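Long-range contacts in exodeoxyribonuclease (Neisseria meningitidis, PDB 2JC5), which probably cleaves DNA at apurinic or apyrimidinic sites as a metal-dependent AP endonuclease of the ExoA family, serving DNA repair: residues Asn79-Met84 with Phe95-Phe100; Arg102-Ser107 with Arg142-Cys147; Val122-Leu127 with Leu172-Glu177. All blocks are in the same frame, centred on the assembly; numbering follows the deposited sequence. Where two conformers were deposited one is given.

Contact 1. Residues Asn79-Met84 with Phe95-Phe100; sequences NVQIGM and FVRCDF
Phe95 meets Met84 and Gly83 where strand 79-82 ends and the antiparallel strand 95-100 begins. CG of Met84 packs 3.5 Å from CG of Phe95, and the sulfur adds an oblique Met-aromatic contact, 4.9 Å from Met84 SD to the Phe95 ring centroid. The carbonyl O of Phe95 accepts the N-H of Gly83, whose own O accepts a hydrogen bond from NE2 of Gln81. At Val96 the side chain turns to the other face, its CG2 facing CD1 of Ile82. Arg97 forms a hydrogen-bonded pair with Gln81, Gln81 N to Arg97 O and Arg97 N to Gln81 O, each 2.9 Å. Its extended chain (chi1 173°) carries NE into a salt bridge with OD1 of Asp99, which uses its syn lone pair, and a water joins NH1 to OE1 of Gln81. Cys98 is in a non-hydrogen-bonded pair with Val80, SG to CG2. Asp99 closes the ladder: beside its backbone bond, Asp99 OD2 accepts a nearly straight 2.9 Å hydrogen bond from ND2 of Asn79, met from above the carboxylate plane, while OD1 also binds Ser104. Helix 117-139 covers the face bearing Phe95 and Arg97, strands 55-59 and 69-73 cover that of Val96 and Cys98, and strand 103-109 continues the sheet.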
loop_
_atom_site.group_PDB
_atom_site.type_symbol
_atom_site.label_atom_id
_atom_site.label_comp_id
_atom_site.label_asym_id
_atom_site.label_seq_id
_atom_site.Cartn_x
_atom_site.Cartn_y
_atom_site.Cartn_z
ATOM N N ASN A 79 -6.360 -18.736 -3.346
ATOM C CA ASN A 79 -6.959 -18.461 -2.056
ATOM C C ASN A 79 -7.016 -16.957 -1.868
ATOM O O ASN A 79 -6.132 -16.235 -2.341
ATOM C CB ASN A 79 -6.137 -19.111 -0.947
ATOM C CG ASN A 79 -6.766 -18.951 0.410
ATOM O OD1 ASN A 79 -7.906 -19.372 0.631
ATOM N ND2 ASN A 79 -6.028 -18.347 1.341
ATOM N N VAL A 80 -8.073 -16.497 -1.207
ATOM C CA VAL A 80 -8.281 -15.071 -0.948
ATOM C C VAL A 80 -8.791 -14.892 0.483
ATOM O O VAL A 80 -9.682 -15.618 0.920
ATOM C CB VAL A 80 -9.300 -14.463 -1.937
ATOM C CG1 VAL A 80 -9.623 -12.995 -1.604
ATOM C CG2 VAL A 80 -8.797 -14.582 -3.377
ATOM N N GLN A 81 -8.181 -13.956 1.215
ATOM C CA GLN A 81 -8.651 -13.547 2.515
ATOM C C GLN A 81 -9.153 -12.112 2.439
ATOM O O GLN A 81 -8.404 -11.192 2.094
ATOM C CB GLN A 81 -7.527 -13.672 3.546
ATOM C CG GLN A 81 -7.926 -13.336 4.962
ATOM C CD GLN A 81 -6.778 -13.300 5.918
ATOM O OE1 GLN A 81 -5.756 -13.918 5.675
ATOM N NE2 GLN A 81 -6.929 -12.545 7.004
ATOM N N ILE A 82 -10.420 -11.929 2.788
ATOM C CA ILE A 82 -11.056 -10.616 2.819
ATOM C C ILE A 82 -11.121 -10.176 4.274
ATOM O O ILE A 82 -11.831 -10.766 5.092
ATOM C CB ILE A 82 -12.486 -10.663 2.235
ATOM C CG1 ILE A 82 -12.467 -11.241 0.831
ATOM C CG2 ILE A 82 -13.127 -9.272 2.239
ATOM C CD1 ILE A 82 -11.728 -10.421 -0.211
ATOM N N GLY A 83 -10.371 -9.139 4.601
ATOM C CA GLY A 83 -10.331 -8.640 5.949
ATOM C C GLY A 83 -9.396 -9.405 6.859
ATOM O O GLY A 83 -8.923 -10.498 6.535
ATOM N N MET A 84 -9.179 -8.815 8.029
ATOM C CA MET A 84 -8.284 -9.333 9.068
ATOM C C MET A 84 -8.998 -10.169 10.127
ATOM O O MET A 84 -8.350 -10.815 10.978
ATOM C CB MET A 84 -7.637 -8.148 9.776
ATOM C CG MET A 84 -6.786 -7.332 8.860
ATOM S SD MET A 84 -5.831 -6.107 9.735
ATOM C CE MET A 84 -7.128 -5.060 10.388
ATOM N N PHE A 95 -7.938 -4.393 4.317
ATOM C CA PHE A 95 -7.008 -5.522 4.134
ATOM C C PHE A 95 -7.589 -6.578 3.218
ATOM O O PHE A 95 -8.689 -7.089 3.468
ATOM C CB PHE A 95 -6.709 -6.129 5.509
ATOM C CG PHE A 95 -5.774 -7.316 5.492
ATOM C CD1 PHE A 95 -6.231 -8.575 5.161
ATOM C CD2 PHE A 95 -4.436 -7.170 5.857
ATOM C CE1 PHE A 95 -5.351 -9.678 5.153
ATOM C CE2 PHE A 95 -3.566 -8.270 5.858
ATOM C CZ PHE A 95 -4.040 -9.520 5.512
ATOM N N VAL A 96 -6.844 -6.895 2.151
ATOM C CA VAL A 96 -7.143 -8.039 1.268
ATOM C C VAL A 96 -5.853 -8.775 1.017
ATOM O O VAL A 96 -4.811 -8.155 0.792
ATOM C CB VAL A 96 -7.765 -7.626 -0.078
ATOM C CG1 VAL A 96 -7.807 -8.810 -1.089
ATOM C CG2 VAL A 96 -9.131 -7.049 0.136
ATOM N N ARG A 97 -5.920 -10.096 1.054
ATOM C CA ARG A 97 -4.764 -10.953 0.786
ATOM C C ARG A 97 -5.099 -11.941 -0.312
ATOM O O ARG A 97 -6.115 -12.624 -0.233
ATOM C CB ARG A 97 -4.383 -11.726 2.038
ATOM C CG ARG A 97 -3.297 -12.760 1.820
ATOM C CD ARG A 97 -2.878 -13.439 3.096
ATOM N NE ARG A 97 -1.965 -14.551 2.825
ATOM C CZ ARG A 97 -1.202 -15.155 3.731
ATOM N NH1 ARG A 97 -1.197 -14.779 4.998
ATOM N NH2 ARG A 97 -0.401 -16.144 3.356
ATOM N N CYS A 98 -4.236 -12.025 -1.312
ATOM C CA CYS A 98 -4.382 -12.999 -2.396
ATOM C C CYS A 98 -3.167 -13.901 -2.462
ATOM O O CYS A 98 -2.029 -13.428 -2.449
ATOM C CB CYS A 98 -4.585 -12.287 -3.719
ATOM S SG CYS A 98 -6.165 -11.466 -3.835
ATOM N N ASP A 99 -3.423 -15.208 -2.524
ATOM C CA ASP A 99 -2.380 -16.233 -2.583
ATOM C C ASP A 99 -2.297 -16.865 -3.974
ATOM O O ASP A 99 -3.320 -17.167 -4.607
ATOM C CB ASP A 99 -2.661 -17.353 -1.572
ATOM C CG ASP A 99 -2.701 -16.884 -0.141
ATOM O OD1 ASP A 99 -2.178 -15.791 0.164
ATOM O OD2 ASP A 99 -3.279 -17.632 0.677
ATOM N N PHE A 100 -1.068 -17.060 -4.433
ATOM C CA PHE A 100 -0.775 -17.693 -5.710
ATOM C C PHE A 100 0.326 -18.707 -5.445
ATOM O O PHE A 100 1.506 -18.353 -5.394
ATOM C CB PHE A 100 -0.275 -16.679 -6.737
ATOM C CG PHE A 100 -1.119 -15.444 -6.851
ATOM C CD1 PHE A 100 -0.921 -14.381 -5.987
ATOM C CD2 PHE A 100 -2.099 -15.327 -7.837
ATOM C CE1 PHE A 100 -1.699 -13.218 -6.081
ATOM C CE2 PHE A 100 -2.865 -14.174 -7.947
ATOM C CZ PHE A 100 -2.665 -13.116 -7.089
HETATM O O HOH W 1 -3.118 -13.164 6.394
#

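Contact 2. Residues Arg102-Ser107 with Arg142-Cys147; sequences RLSVIS and RDIVVC
Strands 103-107 and 143-147 form a buried parallel ladder inside one of the two mixed sheets, their axes 4.7 Å apart and inclined by 10°. Backbone bonds alternate up the pair: Asp143 N to Arg102 O, Ser104 N to Asp143 O, Val145 N to Ser104 O, Ile106 N to Val145 O and Cys147 N to Ile106 O. In one of two conformers, Ile106 CD1 lies 3.8 Å from CG2 of Val146, the two side chains running side by side, and also reaches CG2 of Ile144. On the other face Val105 stands beside Val145, packing against strand 31-35 while Val145 touches Ile4 of strand 2-8. At the entrance the chain of Arg142, bent at chi3 (54°), folds its guanidinium over the backbone of Arg102. Arg142 NH2 gives a 2.9 Å hydrogen bond to OG of Ser104, and NE adds a weak one. NH2 is held further by Gly101 O, and Ser104 OG by Asp99. CG of Arg142 sits over one face of the Arg102 guanidinium, 3.3 Å from NH1 of Arg102. The two guanidinium planes are 70° apart, and a water accepting from both NH1 atoms bridges the like charges, probably easing their repulsion. With helix 117-139 between them, these strands make the beta-alpha-beta crossover of a DNase I-like sheet; the first of the two runs on to Tyr109, a predicted active-site residue.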
loop_
_atom_site.group_PDB
_atom_site.type_symbol
_atom_site.label_atom_id
_atom_site.label_comp_id
_atom_site.label_asym_id
_atom_site.label_seq_id
_atom_site.Cartn_x
_atom_site.Cartn_y
_atom_site.Cartn_z
ATOM N N ARG A 102 2.867 -20.322 -3.441
ATOM C CA ARG A 102 3.583 -19.883 -2.254
ATOM C C ARG A 102 3.787 -18.369 -2.155
ATOM O O ARG A 102 4.441 -17.912 -1.227
ATOM C CB ARG A 102 4.916 -20.616 -2.182
ATOM C CG ARG A 102 4.751 -22.107 -1.896
ATOM C CD ARG A 102 4.352 -22.363 -0.447
ATOM N NE ARG A 102 5.502 -22.116 0.421
ATOM C CZ ARG A 102 5.500 -22.267 1.742
ATOM N NH1 ARG A 102 4.384 -22.564 2.384
ATOM N NH2 ARG A 102 6.605 -22.035 2.420
ATOM N N LEU A 103 3.238 -17.629 -3.116
ATOM C CA LEU A 103 3.249 -16.166 -3.106
ATOM C C LEU A 103 1.974 -15.638 -2.471
ATOM O O LEU A 103 0.871 -16.100 -2.780
ATOM C CB LEU A 103 3.355 -15.626 -4.541
ATOM C CG LEU A 103 3.328 -14.101 -4.725
ATOM C CD1 LEU A 103 4.537 -13.461 -4.080
ATOM C CD2 LEU A 103 3.218 -13.761 -6.183
ATOM N N SER A 104 2.114 -14.623 -1.626
ATOM C CA SER A 104 0.963 -13.873 -1.136
ATOM C C SER A 104 1.226 -12.406 -1.325
ATOM O O SER A 104 2.331 -11.915 -1.058
ATOM C CB SER A 104 0.692 -14.145 0.335
ATOM O OG SER A 104 0.405 -15.511 0.574
ATOM N N VAL A 105 0.215 -11.702 -1.799
ATOM C CA VAL A 105 0.267 -10.255 -1.883
ATOM C C VAL A 105 -0.933 -9.652 -1.171
ATOM O O VAL A 105 -2.079 -10.102 -1.363
ATOM C CB VAL A 105 0.320 -9.811 -3.342
ATOM C CG1 VAL A 105 0.418 -8.300 -3.434
ATOM C CG2 VAL A 105 1.483 -10.473 -4.050
ATOM N N ILE A 106 -0.647 -8.639 -0.358
ATOM C CA ILE A 106 -1.643 -7.932 0.417
ATOM C C ILE A 106 -1.766 -6.510 -0.085
ATOM O O ILE A 106 -0.788 -5.909 -0.555
ATOM C CB ILE A 106 -1.268 -7.933 1.906
ATOM C CG1 ILE A 106 -1.495 -9.336 2.470
ATOM C CG2 ILE A 106 -2.044 -6.868 2.704
ATOM C CD1 ILE A 106 -0.542 -9.739 3.534
ATOM N N SER A 107 -2.991 -6.001 -0.044
ATOM C CA SER A 107 -3.243 -4.576 -0.185
ATOM C C SER A 107 -3.760 -4.076 1.169
ATOM O O SER A 107 -4.770 -4.582 1.664
ATOM C CB SER A 107 -4.269 -4.291 -1.259
ATOM O OG SER A 107 -4.328 -2.875 -1.430
ATOM N N ARG A 142 6.569 -18.424 3.629
ATOM C CA ARG A 142 6.108 -18.193 2.263
ATOM C C ARG A 142 6.677 -16.866 1.755
ATOM O O ARG A 142 7.278 -16.088 2.510
ATOM C CB ARG A 142 4.577 -18.069 2.255
ATOM C CG ARG A 142 3.822 -19.326 2.590
ATOM C CD ARG A 142 2.341 -19.018 2.751
ATOM N NE ARG A 142 1.822 -18.340 1.585
ATOM C CZ ARG A 142 1.273 -18.928 0.541
ATOM N NH1 ARG A 142 1.121 -20.246 0.502
ATOM N NH2 ARG A 142 0.885 -18.192 -0.468
ATOM N N ASP A 143 6.454 -16.599 0.477
ATOM C CA ASP A 143 6.894 -15.352 -0.131
ATOM C C ASP A 143 5.760 -14.357 -0.050
ATOM O O ASP A 143 4.712 -14.587 -0.616
ATOM C CB ASP A 143 7.271 -15.616 -1.565
ATOM C CG ASP A 143 8.345 -16.657 -1.690
ATOM O OD1 ASP A 143 9.379 -16.552 -0.988
ATOM O OD2 ASP A 143 8.148 -17.612 -2.486
ATOM N N ILE A 144 5.966 -13.245 0.643
ATOM C CA ILE A 144 4.872 -12.298 0.879
ATOM C C ILE A 144 5.295 -10.871 0.600
ATOM O O ILE A 144 6.387 -10.442 1.006
ATOM C CB ILE A 144 4.332 -12.390 2.324
ATOM C CG1 ILE A 144 3.977 -13.833 2.677
ATOM C CG2 ILE A 144 3.094 -11.473 2.491
ATOM C CD1 ILE A 144 3.485 -14.027 4.079
ATOM N N VAL A 145 4.433 -10.145 -0.112
ATOM C CA VAL A 145 4.576 -8.707 -0.299
ATOM C C VAL A 145 3.364 -8.041 0.332
ATOM O O VAL A 145 2.241 -8.295 -0.099
ATOM C CB VAL A 145 4.672 -8.317 -1.781
ATOM C CG1 VAL A 145 4.906 -6.793 -1.934
ATOM C CG2 VAL A 145 5.804 -9.099 -2.457
ATOM N N VAL A 146 3.607 -7.180 1.331
ATOM C CA VAL A 146 2.547 -6.363 1.919
ATOM C C VAL A 146 2.658 -4.968 1.305
ATOM O O VAL A 146 3.558 -4.193 1.661
ATOM C CB VAL A 146 2.634 -6.309 3.464
ATOM C CG1 VAL A 146 1.434 -5.555 4.038
ATOM C CG2 VAL A 146 2.694 -7.726 4.051
ATOM N N CYS A 147 1.779 -4.695 0.342
ATOM C CA CYS A 147 1.706 -3.427 -0.345
ATOM C C CYS A 147 0.741 -2.510 0.357
ATOM O O CYS A 147 -0.336 -2.937 0.763
ATOM C CB CYS A 147 1.144 -3.595 -1.746
ATOM S SG CYS A 147 2.170 -4.408 -2.907
HETATM O O HOH W 2 1.598 -22.854 1.447
#

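Contact 3. Residues Val122-Leu127 with Leu172-Glu177; sequences VKYRFL and LPEERE. With BCN (bicine), chain C.
Lys123 is extended throughout, its CG opposite the backbone N (chi1 -179°), which carries NZ out to the carboxylate of Glu175. That glutamate, its CG beside its own backbone N (chi1 -68°) and its chain straight beyond, comes across the lysine at about a right angle. The resulting salt bridge, 2.8 Å from NZ of Lys123 to OE2 of Glu175, reaches the oxygen from above the carboxylate plane, 52° out of it. The other oxygen, OE1 of Glu175, turns back to accept the backbone N-H of Leu172, 3.1 Å from its N, on the anti side; Leu172 holds the N-cap position of helix 173-184, and OE1 also takes the N-H of Gly170. Tyr124, the next residue after the lysine, reaches between the helices, whose segment axes are 11.6 Å apart. Tyr124 OH lies 3.4 Å from CB of Glu174 and 3.5 Å from CD1 of Leu172, and CE1 of the ring approaches CG of Glu175. Side chains alone therefore span the gap. NZ of Lys123 also donates a 2.9 Å hydrogen bond to O21 of bicine. Asn151 O and Ser169 OG are its further partners, while Gln120 gives a bond to Glu175 OE2. Glu175 can thus be read as a second-shell residue: several bonds fix its carboxylate, which probably helps position Lys123 toward an anionic group in the pocket, here the bicine carboxylate.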
loop_
_atom_site.group_PDB
_atom_site.type_symbol
_atom_site.label_atom_id
_atom_site.label_comp_id
_atom_site.label_asym_id
_atom_site.label_seq_id
_atom_site.Cartn_x
_atom_site.Cartn_y
_atom_site.Cartn_z
ATOM N N VAL A 122 -7.302 5.058 17.027
ATOM C CA VAL A 122 -7.619 3.926 16.128
ATOM C C VAL A 122 -6.353 3.462 15.402
ATOM O O VAL A 122 -6.104 2.266 15.288
ATOM C CB VAL A 122 -8.726 4.274 15.084
ATOM C CG1 VAL A 122 -8.848 3.193 14.007
ATOM C CG2 VAL A 122 -10.057 4.506 15.797
ATOM N N LYS A 123 -5.553 4.416 14.915
ATOM C CA LYS A 123 -4.345 4.087 14.205
ATOM C C LYS A 123 -3.413 3.291 15.103
ATOM O O LYS A 123 -2.909 2.250 14.700
ATOM C CB LYS A 123 -3.680 5.357 13.670
ATOM C CG LYS A 123 -2.405 5.147 12.875
ATOM C CD LYS A 123 -1.903 6.477 12.344
ATOM C CE LYS A 123 -0.765 6.323 11.385
ATOM N NZ LYS A 123 -0.130 7.631 10.988
ATOM N N TYR A 124 -3.202 3.756 16.336
ATOM C CA TYR A 124 -2.348 3.000 17.254
ATOM C C TYR A 124 -2.917 1.627 17.587
ATOM O O TYR A 124 -2.163 0.672 17.666
ATOM C CB TYR A 124 -2.074 3.769 18.544
ATOM C CG TYR A 124 -1.028 4.862 18.428
ATOM C CD1 TYR A 124 0.195 4.614 17.811
ATOM C CD2 TYR A 124 -1.236 6.116 18.995
ATOM C CE1 TYR A 124 1.178 5.587 17.740
ATOM C CE2 TYR A 124 -0.250 7.102 18.937
ATOM C CZ TYR A 124 0.948 6.825 18.291
ATOM O OH TYR A 124 1.929 7.788 18.219
ATOM N N ARG A 125 -4.229 1.510 17.783
ATOM C CA ARG A 125 -4.817 0.192 17.992
ATOM C C ARG A 125 -4.635 -0.716 16.760
ATOM O O ARG A 125 -4.400 -1.915 16.886
ATOM C CB ARG A 125 -6.286 0.325 18.406
ATOM C CG ARG A 125 -6.431 0.923 19.798
ATOM C CD ARG A 125 -7.810 0.730 20.372
ATOM N NE ARG A 125 -8.813 1.542 19.683
ATOM C CZ ARG A 125 -9.662 1.106 18.754
ATOM N NH1 ARG A 125 -9.662 -0.164 18.360
ATOM N NH2 ARG A 125 -10.535 1.951 18.215
ATOM N N PHE A 126 -4.715 -0.150 15.557
ATOM C CA PHE A 126 -4.442 -0.930 14.353
ATOM C C PHE A 126 -2.999 -1.446 14.311
ATOM O O PHE A 126 -2.737 -2.615 14.013
ATOM C CB PHE A 126 -4.722 -0.075 13.132
ATOM C CG PHE A 126 -4.686 -0.834 11.840
ATOM C CD1 PHE A 126 -3.485 -1.185 11.235
ATOM C CD2 PHE A 126 -5.865 -1.203 11.233
ATOM C CE1 PHE A 126 -3.471 -1.903 10.051
ATOM C CE2 PHE A 126 -5.868 -1.900 10.037
ATOM C CZ PHE A 126 -4.659 -2.253 9.451
ATOM N N LEU A 127 -2.055 -0.570 14.633
ATOM C CA LEU A 127 -0.668 -0.981 14.692
ATOM C C LEU A 127 -0.480 -2.164 15.640
ATOM O O LEU A 127 0.249 -3.099 15.339
ATOM C CB LEU A 127 0.239 0.180 15.128
ATOM C CG LEU A 127 0.347 1.457 14.275
ATOM C CD1 LEU A 127 1.564 2.300 14.712
ATOM C CD2 LEU A 127 0.368 1.154 12.784
ATOM N N LEU A 172 5.288 10.670 14.026
ATOM C CA LEU A 172 5.409 10.636 15.485
ATOM C C LEU A 172 6.453 9.601 15.900
ATOM O O LEU A 172 6.618 8.572 15.251
ATOM C CB LEU A 172 4.063 10.307 16.124
ATOM C CG LEU A 172 2.931 11.270 15.844
ATOM C CD1 LEU A 172 1.577 10.687 16.287
ATOM C CD2 LEU A 172 3.251 12.576 16.546
ATOM N N PRO A 173 7.175 9.868 16.998
ATOM C CA PRO A 173 8.197 8.946 17.460
ATOM C C PRO A 173 7.710 7.509 17.604
ATOM O O PRO A 173 8.393 6.588 17.176
ATOM C CB PRO A 173 8.599 9.529 18.818
ATOM C CG PRO A 173 8.317 10.951 18.701
ATOM C CD PRO A 173 7.129 11.099 17.801
ATOM N N GLU A 174 6.512 7.322 18.152
ATOM C CA GLU A 174 5.982 5.986 18.397
ATOM C C GLU A 174 5.678 5.263 17.088
ATOM O O GLU A 174 5.850 4.050 16.976
ATOM C CB GLU A 174 4.712 6.049 19.265
ATOM C CG GLU A 174 4.924 6.512 20.720
ATOM C CD GLU A 174 4.887 8.027 20.892
ATOM O OE1 GLU A 174 5.201 8.758 19.928
ATOM O OE2 GLU A 174 4.539 8.497 22.000
ATOM N N GLU A 175 5.230 6.025 16.095
ATOM C CA GLU A 175 4.939 5.470 14.787
ATOM C C GLU A 175 6.201 5.039 14.054
ATOM O O GLU A 175 6.250 3.964 13.457
ATOM C CB GLU A 175 4.202 6.511 13.953
ATOM C CG GLU A 175 2.805 6.820 14.449
ATOM C CD GLU A 175 2.158 7.932 13.667
ATOM O OE1 GLU A 175 2.873 8.838 13.212
ATOM O OE2 GLU A 175 0.926 7.910 13.513
ATOM N N ARG A 176 7.217 5.898 14.078
ATOM C CA ARG A 176 8.484 5.596 13.425
ATOM C C ARG A 176 9.127 4.375 14.079
ATOM O O ARG A 176 9.682 3.509 13.398
ATOM C CB ARG A 176 9.428 6.781 13.532
ATOM C CG ARG A 176 8.907 8.056 12.890
ATOM C CD ARG A 176 9.749 9.258 13.261
ATOM N NE ARG A 176 11.121 9.120 12.780
ATOM C CZ ARG A 176 12.108 9.969 13.054
ATOM N NH1 ARG A 176 11.887 11.043 13.812
ATOM N NH2 ARG A 176 13.317 9.739 12.563
ATOM N N GLU A 177 9.048 4.318 15.405
ATOM C CA GLU A 177 9.587 3.173 16.146
ATOM C C GLU A 177 8.897 1.884 15.720
ATOM O O GLU A 177 9.540 0.848 15.593
ATOM C CB GLU A 177 9.474 3.362 17.665
ATOM C CG GLU A 177 10.110 2.227 18.477
HETATM N N1 BCN C . -0.787 11.777 6.917
HETATM C C1 BCN C . -0.674 10.555 7.747
HETATM C C2 BCN C . -1.746 10.463 8.805
HETATM O O21 BCN C . -1.802 9.405 9.496
HETATM O O22 BCN C . -2.528 11.417 8.950
HETATM C C3 BCN C . -1.221 11.504 5.539
HETATM C C4 BCN C . -2.735 11.569 5.475
HETATM O O4 BCN C . -3.265 12.803 6.020
HETATM C C5 BCN C . 0.503 12.554 6.925
HETATM C C6 BCN C . 0.236 14.045 6.761
HETATM O O6 BCN C . -0.917 14.467 7.492
#

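How the contacts relate
From the N terminus, contact 1 comes first: pairing strand 79-82 with strand 95-100, it closes the short loop that holds helix 87-90. A tight turn then leads into strand 103-109, opening contact 2, so these two stand in series and share a sheet, with strands 95-100 and 103-109 as neighbours in it. Contact 2 closes only after helix 117-139 has returned the chain to strand 143-147. Contact 3 crosses it, because 122-127 lies within that loop whereas 172-177 lies beyond it. It ties the connecting helix to helix 173-184, about 22 Å from contact 2 between centres. Met84 packing on Phe126 is the touch between contacts 1 and 3, whose centres lie about 24 Å apart.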